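Long-range contact in MIX1 (Leishmania major, PDB 3HA4), which forms homodimers and probably acts as a scaffold of TPR-like helical hairpins that mediates protein-protein interactions: residues 71-79 with 97-105. Sequence-based numbering, arbitrary orientation.
Sequences IPLELTQVL and MRKEVLMQL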
loop_
_atom_site.group_PDB
_atom_site.type_symbol
_atom_site.label_atom_id
_atom_site.label_comp_id
_atom_site.label_asym_id
_atom_site.label_seq_id
_atom_site.Cartn_x
_atom_site.Cartn_y
_atom_site.Cartn_z
ATOM N N ILE A 71 -2.604 1.264 5.270
ATOM C CA ILE A 71 -3.436 0.081 5.313
ATOM C C ILE A 71 -4.803 0.336 4.668
ATOM O O ILE A 71 -5.265 -0.475 3.866
ATOM C CB ILE A 71 -3.521 -0.491 6.743
ATOM C CG1 ILE A 71 -2.171 -1.124 7.100
ATOM C CG2 ILE A 71 -4.670 -1.504 6.857
ATOM C CD1 ILE A 71 -2.101 -1.767 8.471
ATOM N N PRO A 72 -5.445 1.476 4.993
ATOM C CA PRO A 72 -6.705 1.818 4.310
ATOM C C PRO A 72 -6.566 1.919 2.791
ATOM O O PRO A 72 -7.480 1.529 2.063
ATOM C CB PRO A 72 -7.071 3.170 4.915
ATOM C CG PRO A 72 -6.496 3.094 6.300
ATOM C CD PRO A 72 -5.189 2.364 6.139
ATOM N N LEU A 73 -5.434 2.432 2.324
ATOM C CA LEU A 73 -5.145 2.452 0.900
ATOM C C LEU A 73 -5.136 1.020 0.337
ATOM O O LEU A 73 -5.761 0.731 -0.683
ATOM C CB LEU A 73 -3.797 3.135 0.656
ATOM C CG LEU A 73 -3.321 3.309 -0.785
ATOM C CD1 LEU A 73 -4.190 4.323 -1.486
ATOM C CD2 LEU A 73 -1.865 3.732 -0.808
ATOM N N GLU A 74 -4.440 0.121 1.024
ATOM C CA GLU A 74 -4.355 -1.277 0.602
ATOM C C GLU A 74 -5.728 -1.969 0.632
ATOM O O GLU A 74 -6.110 -2.662 -0.318
ATOM C CB GLU A 74 -3.348 -2.017 1.470
ATOM C CG GLU A 74 -2.646 -3.141 0.760
ATOM C CD GLU A 74 -1.887 -2.654 -0.456
ATOM O OE1 GLU A 74 -0.736 -2.158 -0.318
ATOM O OE2 GLU A 74 -2.455 -2.772 -1.558
ATOM N N LEU A 75 -6.473 -1.767 1.714
ATOM C CA LEU A 75 -7.845 -2.249 1.795
ATOM C C LEU A 75 -8.735 -1.709 0.669
ATOM O O LEU A 75 -9.601 -2.428 0.154
ATOM C CB LEU A 75 -8.443 -1.893 3.157
ATOM C CG LEU A 75 -8.441 -2.942 4.269
ATOM C CD1 LEU A 75 -7.678 -4.189 3.877
ATOM C CD2 LEU A 75 -7.889 -2.339 5.530
ATOM N N THR A 76 -8.532 -0.446 0.289
ATOM C CA THR A 76 -9.283 0.126 -0.819
ATOM C C THR A 76 -9.061 -0.689 -2.091
ATOM O O THR A 76 -10.012 -0.987 -2.810
ATOM C CB THR A 76 -8.909 1.592 -1.091
ATOM O OG1 THR A 76 -9.232 2.385 0.050
ATOM C CG2 THR A 76 -9.683 2.119 -2.282
ATOM N N GLN A 77 -7.807 -1.047 -2.366
ATOM C CA GLN A 77 -7.511 -1.942 -3.495
ATOM C C GLN A 77 -8.209 -3.299 -3.333
ATOM O O GLN A 77 -8.707 -3.857 -4.311
ATOM C CB GLN A 77 -5.997 -2.148 -3.692
ATOM C CG GLN A 77 -5.160 -0.873 -3.709
ATOM C CD GLN A 77 -5.855 0.293 -4.411
ATOM O OE1 GLN A 77 -6.418 0.152 -5.500
ATOM N NE2 GLN A 77 -5.818 1.450 -3.775
ATOM N N VAL A 78 -8.245 -3.831 -2.109
ATOM C CA VAL A 78 -9.025 -5.047 -1.856
ATOM C C VAL A 78 -10.505 -4.843 -2.206
ATOM O O VAL A 78 -11.082 -5.638 -2.935
ATOM C CB VAL A 78 -8.847 -5.606 -0.415
ATOM C CG1 VAL A 78 -9.770 -6.787 -0.174
ATOM C CG2 VAL A 78 -7.407 -6.023 -0.180
ATOM N N LEU A 79 -11.113 -3.766 -1.715
ATOM C CA LEU A 79 -12.508 -3.472 -2.058
ATOM C C LEU A 79 -12.702 -3.177 -3.557
ATOM O O LEU A 79 -13.678 -3.614 -4.165
ATOM C CB LEU A 79 -13.036 -2.316 -1.218
ATOM C CG LEU A 79 -12.925 -2.538 0.281
ATOM C CD1 LEU A 79 -13.358 -1.294 1.058
ATOM C CD2 LEU A 79 -13.759 -3.744 0.651
ATOM N N MET A 97 -17.966 -1.416 5.557
ATOM C CA MET A 97 -16.529 -1.387 5.673
ATOM C C MET A 97 -15.935 -0.325 4.795
ATOM O O MET A 97 -15.021 0.309 5.160
ATOM C CB MET A 97 -15.935 -2.734 5.311
ATOM C CG MET A 97 -14.480 -2.830 5.566
ATOM S SD MET A 97 -13.715 -4.260 4.963
ATOM C CE MET A 97 -12.064 -3.753 5.018
ATOM N N ARG A 98 -16.494 -0.175 3.622
ATOM C CA ARG A 98 -16.144 0.809 2.655
ATOM C C ARG A 98 -16.254 2.192 3.224
ATOM O O ARG A 98 -15.405 3.026 3.045
ATOM C CB ARG A 98 -17.131 0.646 1.529
ATOM C CG ARG A 98 -16.923 1.433 0.308
ATOM C CD ARG A 98 -18.214 1.650 -0.388
ATOM N NE ARG A 98 -18.391 3.063 -0.568
ATOM C CZ ARG A 98 -19.438 3.756 -0.197
ATOM N NH1 ARG A 98 -20.456 3.172 0.342
ATOM N NH2 ARG A 98 -19.452 5.049 -0.398
ATOM N N LYS A 99 -17.336 2.407 3.937
ATOM C CA LYS A 99 -17.643 3.657 4.549
ATOM C C LYS A 99 -16.735 3.981 5.674
ATOM O O LYS A 99 -16.474 5.111 5.913
ATOM C CB LYS A 99 -19.062 3.639 5.046
ATOM C CG LYS A 99 -20.025 3.866 3.969
ATOM C CD LYS A 99 -21.414 3.890 4.463
ATOM C CE LYS A 99 -22.375 3.840 3.326
ATOM N NZ LYS A 99 -23.767 4.008 3.735
ATOM N N GLU A 100 -16.259 2.967 6.369
ATOM C CA GLU A 100 -15.316 3.163 7.460
ATOM C C GLU A 100 -13.911 3.440 6.962
ATOM O O GLU A 100 -13.231 4.312 7.489
ATOM C CB GLU A 100 -15.321 1.950 8.381
ATOM C CG GLU A 100 -16.657 1.719 9.035
ATOM C CD GLU A 100 -16.717 0.409 9.782
ATOM O OE1 GLU A 100 -15.868 -0.473 9.524
ATOM O OE2 GLU A 100 -17.620 0.270 10.629
ATOM N N VAL A 101 -13.477 2.700 5.949
ATOM C CA VAL A 101 -12.177 2.960 5.337
ATOM C C VAL A 101 -12.160 4.378 4.767
ATOM O O VAL A 101 -11.189 5.125 4.950
ATOM C CB VAL A 101 -11.846 1.944 4.236
ATOM C CG1 VAL A 101 -10.487 2.242 3.623
ATOM C CG2 VAL A 101 -11.869 0.540 4.807
ATOM N N LEU A 102 -13.247 4.743 4.092
ATOM C CA LEU A 102 -13.418 6.095 3.580
ATOM C C LEU A 102 -13.282 7.109 4.732
ATOM O O LEU A 102 -12.439 8.005 4.688
ATOM C CB LEU A 102 -14.760 6.236 2.852
ATOM C CG LEU A 102 -15.189 7.669 2.501
ATOM C CD1 LEU A 102 -14.131 8.366 1.656
ATOM C CD2 LEU A 102 -16.556 7.705 1.804
ATOM N N MET A 103 -14.081 6.930 5.779
ATOM C CA MET A 103 -13.999 7.784 6.959
ATOM C C MET A 103 -12.579 7.938 7.539
ATOM O O MET A 103 -12.151 9.056 7.864
ATOM C CB MET A 103 -14.952 7.293 8.038
ATOM C CG MET A 103 -15.194 8.288 9.160
ATOM S SD MET A 103 -16.325 7.671 10.432
ATOM C CE MET A 103 -17.589 6.905 9.416
ATOM N N GLN A 104 -11.844 6.836 7.678
ATOM C CA GLN A 104 -10.493 6.958 8.232
ATOM C C GLN A 104 -9.535 7.730 7.313
ATOM O O GLN A 104 -8.729 8.530 7.788
ATOM C CB GLN A 104 -9.904 5.605 8.618
ATOM C CG GLN A 104 -8.404 5.659 8.853
ATOM C CD GLN A 104 -7.917 4.583 9.796
ATOM O OE1 GLN A 104 -8.682 4.059 10.596
ATOM N NE2 GLN A 104 -6.639 4.265 9.719
ATOM N N LEU A 105 -9.627 7.479 6.007
ATOM C CA LEU A 105 -8.806 8.197 5.032
ATOM C C LEU A 105 -9.141 9.680 5.081
ATOM O O LEU A 105 -8.249 10.518 5.025
ATOM C CB LEU A 105 -8.988 7.638 3.615
ATOM C CG LEU A 105 -8.219 6.339 3.336
ATOM C CD1 LEU A 105 -8.650 5.709 2.027
ATOM C CD2 LEU A 105 -6.751 6.621 3.330
#
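Pro72, Leu79 and Val101 bury the largest areas in the contact between helices 70-81 and 94-109, whose short segments run roughly antiparallel at 148°, their axes approaching to 9.7 Å. At one end the backbones come close, with Pro72 CA 5.7 Å from Val101 CA. The pyrrolidine ring sits against three side chains of the facing helix, spaced over one helical turn: its CB meets Leu105 CG at 3.7 Å and Val101 CG1, while its CG rests against the amide end of Gln104. That amide is anchored from the chain just before helix 70-81, because Gln104 NE2 donates to the carbonyls of Tyr65 and Asp68.

Val101 CG1, anti to the backbone N (chi1 -180°), reaches across to helix 70-81 and lies 3.5 Å from Pro72 O. Pro72 O accepts hydrogen bonds from Thr76 N and, at 2.8 Å, from Thr76 OG1, which arrive from opposite faces of its plane. The hydroxyl, thus turned back onto its own helix, leaves its oxygen in van der Waals contact with Val101 CG1 and Leu105 CD1.

At the other end Leu79 sends CD1 to the backbone of the partner helix, 3.8 Å from Arg98 CA, and its CD2 faces Met97 SD more loosely. Extended beyond CG, Met97 instead carries its methyl to Leu75, with Met97 CE 3.8 Å from Leu75 CG, the two side chains crossing at about a right angle.

The interface is buried and largely apolar, consistent with the TPR-like helical fold of the protein. Trp58 of helix 54-64 packs on Leu75, Met97 and Val101, whereas Leu136 of helix 123-137 packs on Thr76 and Leu105; Leu73 and Gln77 pack on His38 and Val42, respectively, of the second subunit.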